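TetR-family transcriptional regulator (Streptomyces coelicolor, PDB 2G7L) probably binds operator DNA through an N-terminal helix-turn-helix and represses or otherwise regulates transcription, as other TetR-family dimers do. Local coordinates at residues A[78-83]-A[124-129]; A[90-95]-A[128-133]; A[40-45]-A[54-59]; A[23-28]-A[67-72]; A[109-114]-A[155-160]. All coordinates share one frame; numbering follows the deposited sequence.

Contact 1 (A[78-83]-A[124-129]); sequences VDLTGA and YLRLVE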
# COMPACT_ATOMS: atom_id res chain seq x y z
N VAL A 78 17.80 -6.27 -9.34
CA VAL A 78 16.75 -7.02 -10.07
C VAL A 78 17.01 -7.36 -11.57
O VAL A 78 17.52 -6.53 -12.35
CB VAL A 78 15.24 -6.52 -9.76
CG1 VAL A 78 15.18 -5.18 -9.06
CG2 VAL A 78 14.33 -6.55 -11.01
N ASP A 79 16.67 -8.61 -11.90
CA ASP A 79 16.88 -9.24 -13.22
C ASP A 79 15.80 -8.86 -14.24
O ASP A 79 14.67 -9.37 -14.19
CB ASP A 79 16.93 -10.78 -13.10
CG ASP A 79 16.99 -11.29 -11.62
OD1 ASP A 79 17.15 -12.53 -11.44
OD2 ASP A 79 16.86 -10.49 -10.65
N LEU A 80 16.15 -7.96 -15.15
CA LEU A 80 15.27 -7.52 -16.24
C LEU A 80 15.63 -8.25 -17.56
O LEU A 80 15.35 -7.77 -18.68
CB LEU A 80 15.38 -6.01 -16.40
CG LEU A 80 15.03 -5.15 -15.17
CD1 LEU A 80 14.91 -3.76 -15.63
CD2 LEU A 80 13.74 -5.60 -14.51
N THR A 81 16.25 -9.41 -17.40
CA THR A 81 16.71 -10.28 -18.47
C THR A 81 15.89 -11.57 -18.48
O THR A 81 15.37 -11.98 -19.54
CB THR A 81 18.21 -10.69 -18.24
OG1 THR A 81 18.39 -11.16 -16.88
CG2 THR A 81 19.16 -9.52 -18.52
N GLY A 82 15.80 -12.19 -17.29
CA GLY A 82 15.27 -13.55 -17.08
C GLY A 82 15.92 -14.31 -15.91
O GLY A 82 16.92 -13.85 -15.32
N ALA A 83 15.33 -15.49 -15.59
CA ALA A 83 15.73 -16.38 -14.48
C ALA A 83 16.15 -17.76 -14.99
O ALA A 83 16.93 -18.47 -14.35
CB ALA A 83 14.58 -16.55 -13.47
N TYR A 124 14.39 2.28 -11.98
CA TYR A 124 12.95 2.16 -11.81
C TYR A 124 12.34 2.33 -13.17
O TYR A 124 11.47 1.54 -13.55
CB TYR A 124 12.36 3.20 -10.82
CG TYR A 124 10.88 2.94 -10.47
CD1 TYR A 124 10.52 1.87 -9.66
CD2 TYR A 124 9.87 3.75 -10.94
CE1 TYR A 124 9.15 1.61 -9.31
CE2 TYR A 124 8.50 3.51 -10.60
CZ TYR A 124 8.17 2.42 -9.79
OH TYR A 124 6.83 2.13 -9.41
N LEU A 125 12.78 3.35 -13.91
CA LEU A 125 12.37 3.49 -15.31
C LEU A 125 12.67 2.22 -16.15
O LEU A 125 11.90 1.90 -17.06
CB LEU A 125 13.05 4.74 -15.93
CG LEU A 125 12.16 5.99 -15.96
CD1 LEU A 125 11.61 6.29 -14.56
CD2 LEU A 125 13.00 7.14 -16.49
N ARG A 126 13.75 1.51 -15.85
CA ARG A 126 14.04 0.24 -16.50
C ARG A 126 13.13 -0.92 -16.07
O ARG A 126 12.74 -1.75 -16.91
CB ARG A 126 15.51 -0.19 -16.31
CG ARG A 126 16.49 0.54 -17.32
CD ARG A 126 17.94 0.03 -17.16
NE ARG A 126 18.17 -0.54 -15.82
CZ ARG A 126 18.44 -1.82 -15.55
NH1 ARG A 126 18.54 -2.71 -16.55
NH2 ARG A 126 18.62 -2.21 -14.27
N LEU A 127 12.88 -1.01 -14.76
CA LEU A 127 11.82 -1.88 -14.25
C LEU A 127 10.51 -1.59 -14.92
O LEU A 127 9.90 -2.50 -15.42
CB LEU A 127 11.65 -1.75 -12.74
CG LEU A 127 10.54 -2.63 -12.11
CD1 LEU A 127 11.03 -4.07 -11.95
CD2 LEU A 127 10.29 -2.01 -10.72
N VAL A 128 10.05 -0.35 -14.93
CA VAL A 128 8.77 -0.08 -15.56
C VAL A 128 8.72 -0.42 -17.05
O VAL A 128 7.74 -1.02 -17.50
CB VAL A 128 7.95 1.25 -15.11
CG1 VAL A 128 8.47 1.97 -13.85
CG2 VAL A 128 7.31 2.12 -16.25
N GLU A 129 9.80 -0.08 -17.79
CA GLU A 129 9.87 -0.34 -19.25
C GLU A 129 9.67 -1.85 -19.49
O GLU A 129 8.91 -2.25 -20.32
CB GLU A 129 11.27 0.13 -19.78
CG GLU A 129 11.61 -0.37 -21.16
CD GLU A 129 10.84 0.37 -22.19
OE1 GLU A 129 10.26 1.41 -21.79
OE2 GLU A 129 10.78 -0.09 -23.38
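Leu80, in the loop 78-83, lies against Leu127 of helix 122-136, with their CA atoms 6.9 Å apart. This is loop-on-helix packing in the all-helical C-terminal domain of a TetR fold. The loop leads out of the DNA-binding half toward helix 89-106. Leu80 has the largest share of the contact. Its CG is turned beside the backbone N (chi1 -58°), which aims both methyls at the helix. CD1 comes down close on the backbone, 3.2 Å from Arg126 O, and sits 3.7 Å from Arg126 CB. CD2 turns to Leu127 and meets Leu127 CD1 at 4.0 Å, the side chains crossing at about a right angle. With an alanine in place of Leu80 both methyls would go, which is likely to leave Leu127 CD1 without this partner and the Arg126 guanidinium without its methyl. Val78 adds a looser touch, CG2 to Leu127 CD1 at 4.2 Å. Leu127 also packs on Val96 and Tyr100 of helix 89-106. No hydrogen bond joins the segments. The Arg126 chain bends at chi3 and folds back over the leucine. Leu80 CD1 lies 3.8 Å above one face of the Arg126 guanidinium, offset toward its rim.

Contact 2 (A[90-95]-A[128-133]); sequences REQLRA and VERVLE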
# COMPACT_ATOMS: atom_id res chain seq x y z
N ARG A 90 3.97 -14.06 -19.36
CA ARG A 90 3.26 -14.05 -18.08
C ARG A 90 4.14 -14.60 -16.99
O ARG A 90 4.20 -14.07 -15.89
CB ARG A 90 1.93 -14.85 -18.19
CG ARG A 90 1.13 -14.82 -16.93
CD ARG A 90 -0.29 -15.22 -17.15
NE ARG A 90 -0.99 -15.35 -15.88
CZ ARG A 90 -2.25 -14.94 -15.69
NH1 ARG A 90 -2.92 -14.40 -16.70
NH2 ARG A 90 -2.84 -15.10 -14.49
N GLU A 91 4.83 -15.68 -17.31
CA GLU A 91 5.78 -16.28 -16.36
C GLU A 91 7.02 -15.38 -16.06
O GLU A 91 7.52 -15.33 -14.91
CB GLU A 91 6.24 -17.62 -16.93
CG GLU A 91 7.43 -18.26 -16.19
CD GLU A 91 8.20 -19.26 -17.08
OE1 GLU A 91 8.37 -18.97 -18.30
OE2 GLU A 91 8.62 -20.33 -16.55
N GLN A 92 7.51 -14.70 -17.10
CA GLN A 92 8.64 -13.79 -16.96
C GLN A 92 8.22 -12.51 -16.23
O GLN A 92 8.95 -12.03 -15.40
CB GLN A 92 9.15 -13.39 -18.33
CG GLN A 92 10.05 -14.43 -19.08
CD GLN A 92 10.31 -13.97 -20.51
OE1 GLN A 92 11.38 -13.42 -20.82
NE2 GLN A 92 9.32 -14.15 -21.38
N LEU A 93 7.05 -11.95 -16.57
CA LEU A 93 6.37 -10.92 -15.71
C LEU A 93 6.35 -11.32 -14.24
O LEU A 93 6.78 -10.59 -13.36
CB LEU A 93 4.93 -10.65 -16.19
CG LEU A 93 4.40 -9.21 -16.33
CD1 LEU A 93 2.97 -9.21 -16.05
CD2 LEU A 93 5.09 -8.12 -15.52
N ARG A 94 5.85 -12.51 -13.96
CA ARG A 94 5.81 -12.92 -12.58
C ARG A 94 7.22 -12.91 -11.96
O ARG A 94 7.39 -12.51 -10.77
CB ARG A 94 5.17 -14.31 -12.46
CG ARG A 94 4.88 -14.68 -10.99
CD ARG A 94 4.57 -16.17 -10.74
NE ARG A 94 3.30 -16.63 -11.36
CZ ARG A 94 2.10 -16.67 -10.76
NH1 ARG A 94 1.93 -16.20 -9.52
NH2 ARG A 94 1.05 -17.14 -11.42
N ALA A 95 8.22 -13.40 -12.71
CA ALA A 95 9.62 -13.36 -12.20
C ALA A 95 10.14 -11.93 -11.91
O ALA A 95 10.68 -11.67 -10.83
CB ALA A 95 10.61 -14.16 -13.11
N VAL A 128 10.05 -0.35 -14.93
CA VAL A 128 8.77 -0.08 -15.56
C VAL A 128 8.72 -0.42 -17.05
O VAL A 128 7.74 -1.02 -17.50
CB VAL A 128 7.95 1.25 -15.11
CG1 VAL A 128 8.47 1.97 -13.85
CG2 VAL A 128 7.31 2.12 -16.25
N GLU A 129 9.80 -0.08 -17.79
CA GLU A 129 9.87 -0.34 -19.25
C GLU A 129 9.67 -1.85 -19.49
O GLU A 129 8.91 -2.25 -20.32
CB GLU A 129 11.27 0.13 -19.78
CG GLU A 129 11.61 -0.37 -21.16
CD GLU A 129 10.84 0.37 -22.19
OE1 GLU A 129 10.26 1.41 -21.79
OE2 GLU A 129 10.78 -0.09 -23.38
N ARG A 130 10.35 -2.67 -18.72
CA ARG A 130 10.32 -4.08 -18.84
C ARG A 130 8.95 -4.70 -18.43
O ARG A 130 8.52 -5.70 -19.00
CB ARG A 130 11.38 -4.63 -17.90
CG ARG A 130 11.49 -6.18 -17.87
CD ARG A 130 11.85 -6.74 -19.31
NE ARG A 130 12.12 -8.18 -19.24
CZ ARG A 130 12.02 -9.01 -20.28
NH1 ARG A 130 11.64 -8.56 -21.50
NH2 ARG A 130 12.27 -10.30 -20.07
N VAL A 131 8.31 -4.17 -17.40
CA VAL A 131 7.05 -4.75 -16.92
C VAL A 131 6.08 -4.44 -17.98
O VAL A 131 5.27 -5.28 -18.32
CB VAL A 131 6.63 -4.10 -15.60
CG1 VAL A 131 5.14 -4.44 -15.30
CG2 VAL A 131 7.45 -4.65 -14.54
N LEU A 132 6.19 -3.24 -18.56
CA LEU A 132 5.27 -2.81 -19.58
C LEU A 132 5.39 -3.68 -20.87
O LEU A 132 4.38 -4.07 -21.50
CB LEU A 132 5.58 -1.37 -19.94
CG LEU A 132 5.00 -0.19 -19.21
CD1 LEU A 132 5.70 1.12 -19.66
CD2 LEU A 132 3.55 -0.06 -19.52
N GLU A 133 6.65 -3.96 -21.24
CA GLU A 133 6.99 -4.78 -22.41
C GLU A 133 6.33 -6.15 -22.33
O GLU A 133 5.71 -6.62 -23.27
CB GLU A 133 8.52 -4.98 -22.39
CG GLU A 133 9.17 -5.33 -23.72
CD GLU A 133 10.61 -5.84 -23.52
OE1 GLU A 133 10.94 -6.86 -24.17
OE2 GLU A 133 11.40 -5.27 -22.70
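Arg130 and Gln92 meet on the outer side of this pair of helices, 122-136 and 89-106, in the C-terminal domain. Arg130 leaves its helix with CG anti to the backbone N (chi1 180°) and then bends at chi2. CB and CG run past the side chain of the loop residue Leu80. CD and NE pass the carbonyl of the same residue, with Arg130 NE 3.3 Å from Leu80 O. At the tip the two terminal nitrogens part. NH1 forms a salt bridge within the helix, 3.2 Å from Glu133 OE1, and the Glu133 carboxyl carbon lies in the guanidinium plane at its edge. NH2 reaches across to Gln92 OE1 at 3.3 Å. This hydrogen bond is weak and bent, with an N-H...O angle of 129°. OE1 lies near the guanidinium plane, but the amide plane itself is turned 74° from it. Deeper in, Leu93 CD2 touches Val131 CG1 at 3.7 Å, where the two CA atoms are 6.3 Å apart. Phe214 of helix 206-223 and Leu152 of helix 142-161 also pack on Leu93. Glu133 OE1 has a second cation, Arg137. The chemistry is thus split: an apolar touch inside, a charged group outside. The long, bent bond to Gln92 probably adds little. The firmer polar grip on the guanidinium is the salt bridge to Glu133 within its own helix.

Contact 3 (A[40-45]-A[54-59]); sequences VTMRRL and ASLYVY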
# COMPACT_ATOMS: atom_id res chain seq x y z
N VAL A 40 19.51 7.38 8.11
CA VAL A 40 19.57 8.15 6.88
C VAL A 40 18.55 9.31 6.91
O VAL A 40 17.40 9.21 6.42
CB VAL A 40 19.38 7.23 5.64
CG1 VAL A 40 19.54 8.03 4.33
CG2 VAL A 40 20.34 6.01 5.71
N THR A 41 18.98 10.43 7.49
CA THR A 41 18.14 11.61 7.52
C THR A 41 18.86 12.66 6.71
O THR A 41 20.03 12.48 6.40
CB THR A 41 17.96 12.11 8.97
OG1 THR A 41 19.23 12.55 9.46
CG2 THR A 41 17.46 10.99 9.89
N MSE A 42 18.17 13.75 6.38
CA MSE A 42 18.79 14.82 5.61
C MSE A 42 19.91 15.51 6.42
O MSE A 42 20.95 15.87 5.88
CB MSE A 42 17.74 15.85 5.13
CG MSE A 42 16.83 15.32 3.98
SE MSE A 42 17.84 15.01 2.30
CE MSE A 42 17.78 16.71 1.62
N ARG A 43 19.67 15.66 7.73
CA ARG A 43 20.63 16.25 8.68
C ARG A 43 21.86 15.33 8.87
O ARG A 43 22.96 15.79 8.74
CB ARG A 43 19.93 16.60 10.00
CG ARG A 43 20.86 17.09 11.14
CD ARG A 43 20.58 16.33 12.50
NE ARG A 43 20.01 14.98 12.27
CZ ARG A 43 20.27 13.90 13.02
NH1 ARG A 43 21.10 13.98 14.06
NH2 ARG A 43 19.71 12.73 12.70
N ARG A 44 21.68 14.04 9.13
CA ARG A 44 22.82 13.11 9.15
C ARG A 44 23.58 13.04 7.82
O ARG A 44 24.76 12.71 7.77
CB ARG A 44 22.40 11.71 9.58
CG ARG A 44 23.53 10.71 9.60
CD ARG A 44 24.67 11.15 10.56
NE ARG A 44 25.87 10.44 10.21
CZ ARG A 44 26.16 9.19 10.61
NH1 ARG A 44 25.33 8.53 11.44
NH2 ARG A 44 27.28 8.62 10.19
N LEU A 45 22.91 13.35 6.72
CA LEU A 45 23.55 13.27 5.40
C LEU A 45 24.33 14.54 5.11
O LEU A 45 25.42 14.46 4.59
CB LEU A 45 22.48 13.03 4.31
CG LEU A 45 22.78 12.19 3.08
CD1 LEU A 45 23.28 10.81 3.46
CD2 LEU A 45 21.45 12.12 2.34
N ALA A 54 19.95 22.56 3.43
CA ALA A 54 19.47 23.39 2.31
C ALA A 54 20.12 23.04 0.97
O ALA A 54 19.50 23.11 -0.09
CB ALA A 54 19.67 24.89 2.63
N SER A 55 21.39 22.68 1.04
CA SER A 55 22.14 22.25 -0.14
C SER A 55 21.63 20.94 -0.73
O SER A 55 21.56 20.79 -1.93
CB SER A 55 23.60 22.08 0.22
OG SER A 55 24.04 23.21 0.91
N LEU A 56 21.27 20.01 0.14
CA LEU A 56 20.82 18.69 -0.28
C LEU A 56 19.43 18.75 -0.87
O LEU A 56 19.09 17.91 -1.68
CB LEU A 56 20.82 17.73 0.89
CG LEU A 56 22.07 17.53 1.72
CD1 LEU A 56 21.81 16.43 2.70
CD2 LEU A 56 23.24 17.22 0.84
N TYR A 57 18.64 19.74 -0.46
CA TYR A 57 17.21 19.81 -0.80
C TYR A 57 16.96 20.17 -2.24
O TYR A 57 15.86 19.97 -2.74
CB TYR A 57 16.43 20.79 0.11
CG TYR A 57 16.11 20.25 1.49
CD1 TYR A 57 16.34 21.02 2.64
CD2 TYR A 57 15.60 18.98 1.65
CE1 TYR A 57 16.06 20.52 3.92
CE2 TYR A 57 15.31 18.47 2.90
CZ TYR A 57 15.54 19.23 4.05
OH TYR A 57 15.23 18.70 5.28
N VAL A 58 17.95 20.72 -2.89
CA VAL A 58 17.84 21.00 -4.31
C VAL A 58 17.90 19.70 -5.13
O VAL A 58 17.32 19.63 -6.22
CB VAL A 58 18.89 22.08 -4.77
CG1 VAL A 58 19.86 22.38 -3.68
CG2 VAL A 58 19.61 21.67 -6.06
N TYR A 59 18.60 18.70 -4.60
CA TYR A 59 18.74 17.37 -5.24
C TYR A 59 17.64 16.41 -4.79
O TYR A 59 16.94 15.84 -5.63
CB TYR A 59 20.13 16.79 -4.97
CG TYR A 59 21.20 17.72 -5.48
CD1 TYR A 59 21.96 18.49 -4.60
CD2 TYR A 59 21.44 17.88 -6.85
CE1 TYR A 59 22.92 19.36 -5.05
CE2 TYR A 59 22.42 18.76 -7.32
CZ TYR A 59 23.15 19.50 -6.41
OH TYR A 59 24.13 20.40 -6.84
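Met42 and Leu56 join the two helices of the helix-turn-helix, 42-48 and 53-56. Met42 is modelled as selenomethionine. Its chain bends at chi2 (-67°), which places SE toward the second helix. It slides past Leu56 in the opposite direction. CE comes to 3.3 Å from Leu56 CB, tighter than carbons usually sit. The exact place of this methyl is doubtful, because it also crowds the Tyr57 ring. The other approaches do not depend on CE. Met42 CG lies 3.7 Å from Tyr57 CE2, and Met42 CB lies 3.8 Å from Tyr57 OH. Met42 SE is 5.2 Å from the centre of the Tyr57 ring and 46° off its normal, an oblique Met-aromatic contact. In TetR relatives the second helix of this motif enters the DNA major groove. The present contact packs it against the first. Leu56 CD1 lies over the backbone at Met42 O, 3.3 Å away, and packs on Leu45 CB at 3.8 Å. Leu45 in turn packs on Ile24 of helix 21-35 and Leu66 of helix 63-74. The start of helix 42-48 is fixed by an N-cap. Thr41 OG1 accepts from Arg44 N at 2.9 Å, nearly straight at 163°. Arg43 NH2 also donates to Thr41 OG1, with the oxygen lying out of the guanidinium plane, tilted 29° from it.

Contact 4 (A[23-28]-A[67-72]); sequences WIVDTA and HAAVLD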
# COMPACT_ATOMS: atom_id res chain seq x y z
N TRP A 23 26.33 11.66 -5.78
CA TRP A 23 27.17 11.54 -4.58
C TRP A 23 26.34 11.44 -3.32
O TRP A 23 26.60 10.60 -2.44
CB TRP A 23 28.16 12.72 -4.50
CG TRP A 23 29.13 12.72 -3.31
CD1 TRP A 23 29.56 11.64 -2.54
CD2 TRP A 23 29.79 13.87 -2.78
NE1 TRP A 23 30.43 12.08 -1.56
CE2 TRP A 23 30.58 13.44 -1.69
CE3 TRP A 23 29.78 15.24 -3.13
CZ2 TRP A 23 31.39 14.34 -0.96
CZ3 TRP A 23 30.60 16.12 -2.40
CH2 TRP A 23 31.38 15.66 -1.33
N ILE A 24 25.34 12.30 -3.24
CA ILE A 24 24.37 12.31 -2.11
C ILE A 24 23.72 10.96 -1.91
O ILE A 24 23.63 10.43 -0.76
CB ILE A 24 23.30 13.39 -2.35
CG1 ILE A 24 23.97 14.76 -2.28
CG2 ILE A 24 22.08 13.23 -1.37
CD1 ILE A 24 23.17 15.89 -2.94
N VAL A 25 23.28 10.35 -3.02
CA VAL A 25 22.57 9.06 -2.88
C VAL A 25 23.50 7.92 -2.61
O VAL A 25 23.18 7.02 -1.82
CB VAL A 25 21.30 8.81 -3.90
CG1 VAL A 25 21.05 9.92 -4.90
CG2 VAL A 25 21.21 7.41 -4.49
N ASP A 26 24.72 7.99 -3.18
CA ASP A 26 25.72 6.91 -2.95
C ASP A 26 26.07 6.92 -1.46
O ASP A 26 26.29 5.86 -0.89
CB ASP A 26 27.02 7.06 -3.83
CG ASP A 26 26.77 6.77 -5.37
OD1 ASP A 26 25.63 6.30 -5.74
OD2 ASP A 26 27.74 6.95 -6.20
N THR A 27 26.12 8.12 -0.88
CA THR A 27 26.36 8.32 0.57
C THR A 27 25.20 7.77 1.44
O THR A 27 25.43 7.05 2.43
CB THR A 27 26.58 9.83 0.88
OG1 THR A 27 27.66 10.31 0.08
CG2 THR A 27 26.97 10.05 2.32
N ALA A 28 23.96 8.13 1.05
CA ALA A 28 22.75 7.56 1.69
C ALA A 28 22.80 6.05 1.69
O ALA A 28 22.48 5.44 2.69
CB ALA A 28 21.48 8.05 0.99
N HIS A 67 14.46 8.30 0.36
CA HIS A 67 14.25 6.82 0.41
C HIS A 67 14.02 6.28 -0.98
O HIS A 67 14.53 5.23 -1.32
CB HIS A 67 13.12 6.40 1.35
CG HIS A 67 13.42 6.65 2.80
ND1 HIS A 67 12.47 6.48 3.79
CD2 HIS A 67 14.54 7.09 3.42
CE1 HIS A 67 13.00 6.80 4.96
NE2 HIS A 67 14.25 7.18 4.76
N ALA A 68 13.26 7.02 -1.80
CA ALA A 68 12.98 6.59 -3.19
C ALA A 68 14.30 6.41 -4.03
O ALA A 68 14.46 5.39 -4.74
CB ALA A 68 12.06 7.53 -3.87
N ALA A 69 15.18 7.41 -3.99
CA ALA A 69 16.56 7.34 -4.57
C ALA A 69 17.35 6.14 -4.05
O ALA A 69 17.98 5.44 -4.81
CB ALA A 69 17.30 8.64 -4.24
N VAL A 70 17.30 5.89 -2.75
CA VAL A 70 17.98 4.71 -2.23
C VAL A 70 17.32 3.44 -2.74
O VAL A 70 17.98 2.41 -2.98
CB VAL A 70 17.97 4.70 -0.69
CG1 VAL A 70 18.50 3.40 -0.15
CG2 VAL A 70 18.81 5.94 -0.13
N LEU A 71 15.98 3.46 -2.82
CA LEU A 71 15.30 2.27 -3.38
C LEU A 71 15.69 2.12 -4.80
O LEU A 71 16.00 0.99 -5.24
CB LEU A 71 13.76 2.33 -3.24
CG LEU A 71 13.00 1.12 -3.80
CD1 LEU A 71 13.48 -0.14 -3.13
CD2 LEU A 71 11.48 1.35 -3.59
N ASP A 72 15.69 3.21 -5.55
CA ASP A 72 16.13 3.11 -6.95
C ASP A 72 17.49 2.44 -7.12
O ASP A 72 17.64 1.46 -7.87
CB ASP A 72 16.07 4.44 -7.67
CG ASP A 72 16.17 4.27 -9.19
OD1 ASP A 72 17.27 3.91 -9.64
OD2 ASP A 72 15.20 4.52 -9.94
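Val25, Val70 and Ala69 bury the most surface where helix 21-35 meets helix 63-74. The CA atoms of Val25 and Val70 are 6.4 Å apart, a close approach allowed by the small residues around them. All the touching side chains are apolar, and no hydrogen bond crosses. Val25 rests on Ala69 rather than on the other valine. Its CB and CG1 each lie 4.0 Å from Ala69 CB. Its other methyl, CG2, drops toward the backbone, 3.8 Å from Ala69 O. Chi1 of Val25 is 3°, a nearly eclipsed torsion that spreads the two methyls over the alanine and its carbonyl. The two helices belong to the N-terminal DNA-binding domain of the TetR family, where they pack with the helix-turn-helix between them in sequence. Ile24 and Ala28 both touch Leu45 of helix 42-48. Helix 63-74 also leads toward the C-terminal domain: His67 ND1 hydrogen-bonds Ser113 OG, and Asp72 OD2 hydrogen-bonds Tyr124 N. Within helix 21-35, Thr27 OG1 donates to Trp23 O at 2.7 Å. Val70 pairs with Ala28. Its CG1 is anti to the backbone N (chi1 172°), which leaves CG2 to face the first helix. Val70 CG2 meets Ala28 CB at 3.6 Å.

Contact 5 (A[109-114]-A[155-160]); sequences QLARSA and DATATA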
# COMPACT_ATOMS: atom_id res chain seq x y z
N GLN A 109 10.57 -0.50 5.06
CA GLN A 109 10.42 0.95 5.11
C GLN A 109 10.58 1.60 3.76
O GLN A 109 9.95 2.62 3.51
CB GLN A 109 11.38 1.58 6.12
CG GLN A 109 11.24 3.10 6.24
CD GLN A 109 9.83 3.56 6.55
OE1 GLN A 109 9.22 3.07 7.51
NE2 GLN A 109 9.29 4.53 5.75
N LEU A 110 11.40 1.02 2.85
CA LEU A 110 11.42 1.55 1.47
C LEU A 110 10.12 1.33 0.71
O LEU A 110 9.68 2.22 -0.03
CB LEU A 110 12.64 1.00 0.67
CG LEU A 110 14.04 1.40 1.25
CD1 LEU A 110 15.15 0.85 0.33
CD2 LEU A 110 14.14 2.93 1.46
N ALA A 111 9.52 0.14 0.85
CA ALA A 111 8.11 -0.10 0.35
C ALA A 111 7.16 0.95 0.94
O ALA A 111 6.43 1.60 0.18
CB ALA A 111 7.59 -1.53 0.68
N ARG A 112 7.23 1.18 2.28
CA ARG A 112 6.33 2.17 2.90
C ARG A 112 6.50 3.54 2.31
O ARG A 112 5.52 4.26 2.01
CB ARG A 112 6.50 2.24 4.42
CG ARG A 112 5.95 1.03 5.13
CD ARG A 112 6.40 0.96 6.60
NE ARG A 112 6.38 -0.45 6.96
CZ ARG A 112 6.67 -0.94 8.15
NH1 ARG A 112 6.96 -0.14 9.17
NH2 ARG A 112 6.62 -2.24 8.36
N SER A 113 7.75 3.94 2.10
CA SER A 113 8.00 5.26 1.54
C SER A 113 7.69 5.33 0.07
O SER A 113 7.28 6.38 -0.44
CB SER A 113 9.46 5.65 1.78
OG SER A 113 9.70 5.75 3.17
N ALA A 114 7.89 4.21 -0.63
CA ALA A 114 7.55 4.14 -2.10
C ALA A 114 6.04 4.42 -2.39
O ALA A 114 5.66 5.03 -3.41
CB ALA A 114 8.02 2.79 -2.70
N ASP A 155 0.71 -3.08 -5.87
CA ASP A 155 0.28 -4.27 -5.14
C ASP A 155 1.47 -4.94 -4.44
O ASP A 155 1.36 -5.33 -3.26
CB ASP A 155 -0.40 -5.22 -6.13
CG ASP A 155 -0.71 -6.61 -5.53
OD1 ASP A 155 -1.49 -6.68 -4.52
OD2 ASP A 155 -0.17 -7.62 -6.07
N ALA A 156 2.60 -5.10 -5.13
CA ALA A 156 3.77 -5.71 -4.49
C ALA A 156 4.28 -4.80 -3.38
O ALA A 156 4.60 -5.25 -2.28
CB ALA A 156 4.91 -5.98 -5.54
N THR A 157 4.30 -3.51 -3.67
CA THR A 157 4.75 -2.51 -2.72
C THR A 157 3.88 -2.47 -1.50
O THR A 157 4.40 -2.40 -0.40
CB THR A 157 4.70 -1.10 -3.34
OG1 THR A 157 5.36 -1.11 -4.63
CG2 THR A 157 5.36 -0.07 -2.45
N ALA A 158 2.54 -2.47 -1.67
CA ALA A 158 1.62 -2.50 -0.50
C ALA A 158 1.85 -3.75 0.32
O ALA A 158 1.88 -3.67 1.54
CB ALA A 158 0.15 -2.36 -0.92
N THR A 159 2.05 -4.88 -0.31
CA THR A 159 2.26 -6.14 0.44
C THR A 159 3.60 -6.20 1.19
O THR A 159 3.71 -6.79 2.29
CB THR A 159 2.13 -7.41 -0.47
OG1 THR A 159 0.81 -7.47 -1.05
CG2 THR A 159 2.31 -8.71 0.36
N ALA A 160 4.65 -5.66 0.57
CA ALA A 160 5.96 -5.54 1.26
C ALA A 160 5.91 -4.52 2.42
O ALA A 160 6.56 -4.72 3.45
CB ALA A 160 7.06 -5.18 0.24
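Ala111 and Thr157 meet with no flat side chain between them. Gln109 takes no part across the contact; its amide has Ser113 OG in its plane, 2.9 Å from Gln109 NE2. Across the contact the flat groups are backbone carbonyls. Thr157 CG2 sits 3.3 Å from Ala111 O, and Ala111 CB sits 3.5 Å from Thr157 O. Each helix thus presses a methyl on a carbonyl of the other. Thr157 chi1 (-50°) puts OG1 beside the backbone N and leaves CG2 anti to it, on the side of helix 108-116. Thr157 CG2 also meets Ala114 CB at 3.9 Å. The threonine hydroxyl points elsewhere, to Leu153 O and Tyr100 OH. Ala111 CB touches Ala160 CB at 3.7 Å. These small side chains let the CA atoms of Ala111 and Thr157 come within 5.2 Å. The two axes are 8.1 Å apart at a signed crossing angle of -130°. This is a close, buried crossing in the TetR C-terminal domain. Helix 142-161 also reaches the dimer partner, where Ala158 packs on Gln154 of the second subunit. Leu104 of helix 89-106 covers Ala111 and Ala160. Leu71 of helix 63-74 touches Leu110 and Ala114, joining this core to the DNA-binding domain.

How the contacts relate
Contacts 3 and 4 build the DNA-binding domain, and contacts 1, 2 and 5 the C-terminal domain. Contact 5 is deepest, its centre about 4 Å from that of the chain. Contact 3 lies farthest out, about 23 Å away, yet most of its touching residues are buried. Contacts 1, 3, 4 and 5 have no hydrogen bond between their segments and rest on van der Waals packing. Only contact 2 has one, and it is weak. Contacts 1 and 2 are partly buried, share helix 122-136 and bring arginines to their outer sides. Contact 4 ties the halves together: Asp72 reaches contact 1, and His67 reaches contact 5. Contacts 1, 2 and 5 also touch the second subunit.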